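Surface protein VspA (Borrelia turicatae, PDB 1YJG) is a surface lipoprotein of the outer membrane whose switching with related antigenically distinct proteins probably helps the spirochaete evade the host immune response. Local coordinates at residues A[29-34]-A[48-53]. Sequence-based numbering, arbitrary orientation.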
# COMPACT_ATOMS: atom_id res chain seq x y z
N LYS A 29 2.84 9.90 -7.10
CA LYS A 29 4.06 10.70 -7.01
C LYS A 29 5.15 10.14 -7.95
O LYS A 29 6.17 10.78 -8.17
CB LYS A 29 4.62 10.72 -5.58
CG LYS A 29 3.81 11.53 -4.59
CD LYS A 29 4.26 11.19 -3.16
CE LYS A 29 3.22 11.60 -2.12
NZ LYS A 29 3.72 11.39 -0.74
N ALA A 30 4.94 8.92 -8.45
CA ALA A 30 5.89 8.26 -9.36
C ALA A 30 5.55 8.44 -10.83
O ALA A 30 6.28 7.98 -11.70
CB ALA A 30 5.96 6.78 -9.05
N ILE A 31 4.41 9.08 -11.11
CA ILE A 31 4.00 9.32 -12.49
C ILE A 31 5.04 10.21 -13.17
O ILE A 31 5.43 11.25 -12.64
CB ILE A 31 2.61 9.99 -12.53
CG1 ILE A 31 1.52 9.02 -12.07
CG2 ILE A 31 2.30 10.53 -13.94
CD1 ILE A 31 0.13 9.66 -11.93
N GLY A 32 5.51 9.78 -14.33
CA GLY A 32 6.49 10.53 -15.09
C GLY A 32 7.80 10.66 -14.34
O GLY A 32 8.44 11.71 -14.39
N LYS A 33 8.17 9.60 -13.62
CA LYS A 33 9.40 9.56 -12.85
C LYS A 33 10.08 8.20 -12.98
O LYS A 33 9.44 7.14 -13.00
CB LYS A 33 9.13 9.82 -11.35
CG LYS A 33 8.48 11.17 -11.02
CD LYS A 33 9.51 12.27 -10.90
CE LYS A 33 8.86 13.63 -10.67
NZ LYS A 33 8.53 13.82 -9.23
N LYS A 34 11.41 8.25 -13.08
CA LYS A 34 12.23 7.06 -13.18
C LYS A 34 13.07 6.99 -11.91
O LYS A 34 13.23 7.99 -11.21
CB LYS A 34 13.15 7.15 -14.40
CG LYS A 34 14.20 8.28 -14.37
CD LYS A 34 15.15 8.19 -15.56
CE LYS A 34 16.43 8.97 -15.32
NZ LYS A 34 16.92 9.67 -16.55
N ALA A 48 1.78 3.37 -18.28
CA ALA A 48 0.87 2.21 -18.25
C ALA A 48 1.07 1.19 -17.11
O ALA A 48 0.12 0.89 -16.39
CB ALA A 48 0.90 1.47 -19.58
N LYS A 49 2.29 0.68 -16.95
CA LYS A 49 2.59 -0.32 -15.91
C LYS A 49 2.38 0.16 -14.47
O LYS A 49 2.14 -0.65 -13.58
CB LYS A 49 4.00 -0.91 -16.08
CG LYS A 49 4.01 -2.27 -16.78
CD LYS A 49 3.37 -2.20 -18.15
CE LYS A 49 3.58 -3.46 -18.98
NZ LYS A 49 3.88 -3.09 -20.40
N LEU A 50 2.54 1.47 -14.26
CA LEU A 50 2.34 2.05 -12.94
C LEU A 50 0.82 2.03 -12.67
O LEU A 50 0.39 1.72 -11.56
CB LEU A 50 2.90 3.48 -12.87
CG LEU A 50 2.60 4.30 -11.62
CD1 LEU A 50 3.16 3.62 -10.36
CD2 LEU A 50 3.13 5.72 -11.76
N ILE A 51 0.02 2.34 -13.69
CA ILE A 51 -1.43 2.31 -13.53
C ILE A 51 -1.85 0.85 -13.29
O ILE A 51 -2.79 0.60 -12.55
CB ILE A 51 -2.19 2.89 -14.74
CG1 ILE A 51 -1.58 4.21 -15.23
CG2 ILE A 51 -3.68 3.09 -14.38
CD1 ILE A 51 -1.32 5.23 -14.15
N SER A 52 -1.16 -0.10 -13.92
CA SER A 52 -1.48 -1.52 -13.73
C SER A 52 -1.27 -1.85 -12.25
O SER A 52 -2.06 -2.58 -11.67
CB SER A 52 -0.63 -2.43 -14.63
OG SER A 52 -0.90 -2.21 -16.02
N GLY A 53 -0.20 -1.31 -11.66
CA GLY A 53 0.13 -1.53 -10.26
C GLY A 53 -0.98 -1.03 -9.34
O GLY A 53 -1.39 -1.72 -8.41
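L50 meets A30 and I31 through one methyl group, CD2. The contact is apolar and small, with 127 Å² buried in total, and all three residues are buried.

CD2 of L50 lies 3.7 Å from CG1 of I31. The two side chains cross at about a right angle. The bond from CA to CB of L50 points toward segment 29-34, and CG stands anti to the backbone N (chi1 172°), which sets the branch so that CD2 makes the contact. The same methyl lies 4.1 Å from CB of A30. It also rests against the backbone between these residues, 3.7 Å from N of I31 and 3.8 Å from C of A30. L50 thus packs on the A30-I31 peptide as well as on two side chains.

No hydrogen bond joins the two segments. The loop is shaped by a type II beta turn from A30 to K33, with a weak hydrogen bond from N of K33 to O of A30 (3.1 Å). G32 takes the positive phi (63°) of such a turn. Its N is hydrogen-bonded to OD1 of N47, just ahead of helix 48-69, which ties the turn to that helix start by a polar link too.

The contact joins the turn between helix 2-28 and strand 33-36 to the first turns of helix 48-69, at one end of the helical bundle of this lipoprotein core fragment. At the interface with the second subunit, G53 of that subunit packs on A30, its D43 forms a salt bridge with K49, and its S52 OG is hydrogen-bonded to K33 O. I31 also touches helix 110-117, which I51 of helix 48-69 reaches too at A113.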